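PDB 1Q35: iron binding protein FbpA from Mannheimia haemolytica, which binds ferric iron in the periplasm and probably serves as the carrier component of a bacterial iron-uptake system. Local coordinates for residues A[167-173]-A[311-316]. Numbering follows the deposited sequence.
Sequences KANLARK and VKFDDF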
loop_
_atom_site.group_PDB
_atom_site.type_symbol
_atom_site.label_atom_id
_atom_site.label_comp_id
_atom_site.label_asym_id
_atom_site.label_seq_id
_atom_site.Cartn_x
_atom_site.Cartn_y
_atom_site.Cartn_z
ATOM N N LYS A 167 -3.060 -2.393 -20.715
ATOM C CA LYS A 167 -2.969 -1.094 -21.379
ATOM C C LYS A 167 -3.977 -0.982 -22.521
ATOM O O LYS A 167 -4.679 0.024 -22.644
ATOM C CB LYS A 167 -1.554 -0.857 -21.907
ATOM C CG LYS A 167 -1.388 0.500 -22.590
ATOM C CD LYS A 167 -0.080 0.605 -23.345
ATOM C CE LYS A 167 0.008 1.931 -24.070
ATOM N NZ LYS A 167 1.266 2.060 -24.844
ATOM N N ALA A 168 -4.070 -2.016 -23.341
ATOM C CA ALA A 168 -4.984 -2.011 -24.479
ATOM C C ALA A 168 -6.442 -1.875 -24.058
ATOM O O ALA A 168 -7.281 -1.409 -24.841
ATOM C CB ALA A 168 -4.804 -3.273 -25.288
ATOM N N ASN A 169 -6.751 -2.276 -22.825
ATOM C CA ASN A 169 -8.121 -2.283 -22.318
ATOM C C ASN A 169 -8.523 -1.046 -21.520
ATOM O O ASN A 169 -9.654 -0.960 -21.046
ATOM C CB ASN A 169 -8.354 -3.541 -21.470
ATOM C CG ASN A 169 -8.408 -4.805 -22.303
ATOM O OD1 ASN A 169 -8.534 -4.753 -23.534
ATOM N ND2 ASN A 169 -8.335 -5.953 -21.643
ATOM N N LEU A 170 -7.626 -0.077 -21.388
ATOM C CA LEU A 170 -7.925 1.109 -20.596
ATOM C C LEU A 170 -8.985 1.979 -21.269
ATOM O O LEU A 170 -8.962 2.181 -22.493
ATOM C CB LEU A 170 -6.666 1.933 -20.334
ATOM C CG LEU A 170 -5.573 1.218 -19.531
ATOM C CD1 LEU A 170 -4.404 2.139 -19.307
ATOM C CD2 LEU A 170 -6.085 0.664 -18.199
ATOM N N ALA A 171 -9.898 2.494 -20.450
ATOM C CA ALA A 171 -10.986 3.356 -20.899
ATOM C C ALA A 171 -10.529 4.798 -21.043
ATOM O O ALA A 171 -11.166 5.583 -21.749
ATOM C CB ALA A 171 -12.135 3.283 -19.909
ATOM N N ARG A 172 -9.456 5.154 -20.347
ATOM C CA ARG A 172 -8.903 6.497 -20.387
ATOM C C ARG A 172 -7.424 6.448 -20.015
ATOM O O ARG A 172 -6.938 5.467 -19.434
ATOM C CB ARG A 172 -9.649 7.408 -19.410
ATOM C CG ARG A 172 -9.414 7.078 -17.944
ATOM C CD ARG A 172 -10.216 7.938 -16.989
ATOM N NE ARG A 172 -9.875 7.652 -15.599
ATOM C CZ ARG A 172 -10.343 8.331 -14.560
ATOM N NH1 ARG A 172 -11.195 9.331 -14.736
ATOM N NH2 ARG A 172 -9.970 7.996 -13.336
ATOM N N LYS A 173 -6.714 7.519 -20.332
ATOM C CA LYS A 173 -5.322 7.675 -19.938
ATOM C C LYS A 173 -5.200 7.550 -18.419
ATOM O O LYS A 173 -5.983 8.162 -17.688
ATOM C CB LYS A 173 -4.825 9.051 -20.387
ATOM C CG LYS A 173 -3.361 9.304 -20.124
ATOM C CD LYS A 173 -2.908 10.606 -20.774
ATOM C CE LYS A 173 -1.562 11.057 -20.241
ATOM N NZ LYS A 173 -0.476 10.091 -20.549
ATOM N N VAL A 311 6.386 -0.876 -22.229
ATOM C CA VAL A 311 5.054 -0.871 -22.835
ATOM C C VAL A 311 4.469 0.541 -22.930
ATOM O O VAL A 311 3.410 0.724 -23.523
ATOM C CB VAL A 311 4.063 -1.822 -22.100
ATOM C CG1 VAL A 311 4.651 -3.222 -21.975
ATOM C CG2 VAL A 311 3.654 -1.282 -20.745
ATOM N N LYS A 312 5.156 1.519 -22.351
ATOM C CA LYS A 312 4.699 2.910 -22.324
ATOM C C LYS A 312 3.260 2.943 -21.818
ATOM O O LYS A 312 2.343 3.451 -22.474
ATOM C CB LYS A 312 4.859 3.583 -23.696
ATOM C CG LYS A 312 6.316 3.714 -24.148
ATOM C CD LYS A 312 7.101 4.696 -23.281
ATOM C CE LYS A 312 8.515 4.927 -23.801
ATOM N NZ LYS A 312 9.484 3.919 -23.282
ATOM N N PHE A 313 3.088 2.385 -20.622
ATOM C CA PHE A 313 1.773 2.101 -20.064
ATOM C C PHE A 313 0.863 3.321 -19.997
ATOM O O PHE A 313 -0.345 3.203 -20.209
ATOM C CB PHE A 313 1.910 1.489 -18.662
ATOM C CG PHE A 313 0.623 0.940 -18.123
ATOM C CD1 PHE A 313 0.235 -0.360 -18.407
ATOM C CD2 PHE A 313 -0.213 1.732 -17.363
ATOM C CE1 PHE A 313 -0.950 -0.854 -17.927
ATOM C CE2 PHE A 313 -1.402 1.241 -16.885
ATOM C CZ PHE A 313 -1.765 -0.057 -17.159
ATOM N N ASP A 314 1.435 4.469 -19.667
ATOM C CA ASP A 314 0.648 5.681 -19.444
ATOM C C ASP A 314 0.346 6.481 -20.710
ATOM O O ASP A 314 -0.414 7.447 -20.659
ATOM C CB ASP A 314 1.358 6.589 -18.447
ATOM C CG ASP A 314 1.399 6.018 -17.042
ATOM O OD1 ASP A 314 0.722 4.999 -16.750
ATOM O OD2 ASP A 314 2.086 6.552 -16.153
ATOM N N ASP A 315 0.938 6.098 -21.833
ATOM C CA ASP A 315 0.703 6.794 -23.095
ATOM C C ASP A 315 -0.623 6.338 -23.710
ATOM O O ASP A 315 -0.823 5.150 -23.964
ATOM C CB ASP A 315 1.855 6.528 -24.057
ATOM C CG ASP A 315 1.728 7.309 -25.343
ATOM O OD1 ASP A 315 2.328 8.401 -25.442
ATOM O OD2 ASP A 315 1.050 6.902 -26.303
ATOM N N PHE A 316 -1.515 7.295 -23.968
ATOM C CA PHE A 316 -2.861 7.012 -24.466
ATOM C C PHE A 316 -3.054 7.561 -25.889
ATOM O O PHE A 316 -4.184 7.750 -26.343
ATOM C CB PHE A 316 -3.888 7.631 -23.506
ATOM C CG PHE A 316 -5.252 6.995 -23.564
ATOM C CD1 PHE A 316 -5.466 5.724 -23.047
ATOM C CD2 PHE A 316 -6.329 7.679 -24.120
ATOM C CE1 PHE A 316 -6.722 5.141 -23.096
ATOM C CE2 PHE A 316 -7.590 7.097 -24.173
ATOM C CZ PHE A 316 -7.788 5.829 -23.658
HETATM O O HOH W 1 1.246 4.174 -26.692
HETATM O O HOH W 2 -0.552 10.338 -23.303
#
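Helix 301-311 ends in a Schellman motif, and Lys167, in the last turn of helix 141-168, donates from its ammonium group to the carbonyls there. Its CG lies anti to the backbone N (chi1 -179°) and the rest of the chain is extended, which carries NZ across to the carbonyls of Val311 and Lys312, where helix 301-311 gives way to the loop. Lys167 NZ donates to Val311 O at 2.9 Å, nearly in line with that C=O. Lys167 NZ also donates to Lys312 O at 3.0 Å, from above the carbonyl plane. Asp315 N reaches the same oxygen from the opposite face, closing a type I turn, Lys312 to Asp315. A water links Lys167 NZ to Asp315 OD2, which also bonds Ser317. The positive charge at this helix end is probably favourable.

In the Schellman motif Lys312 has positive phi (51°). The loop after it, close to the C-terminus of this periplasmic-binding-protein fold, packs against the end of helix 141-168. The buried Phe313 ring reaches across to Lys167 and Leu170. Lys167 CB is 4.0 Å from Phe313 CD1, and Leu170 CD1 is 4.0 Å from Phe313 CE2. Leu166 and Val135 also touch this ring. Asp314 OD1 lies at the ring edge, in plane, and is bonded to Gly138 N, while Asp314 OD2 is hydrogen-bonded to Ser137 OG.

Further along, Phe316 lies flat against the backbone of Arg172 and Lys173. Lys173 N sits over the Phe316 ring centre, 3.4 Å above its plane, and Leu170 O lies at the edge. Side chains of Lys173 and Phe316 run past each other in opposite directions, with their CB atoms 3.6 Å apart. Lys173 then bends at its last torsion (chi4 63°), and Lys173 NZ donates to Asp314 O at 2.6 Å. A second water joins that NZ to Phe316 N.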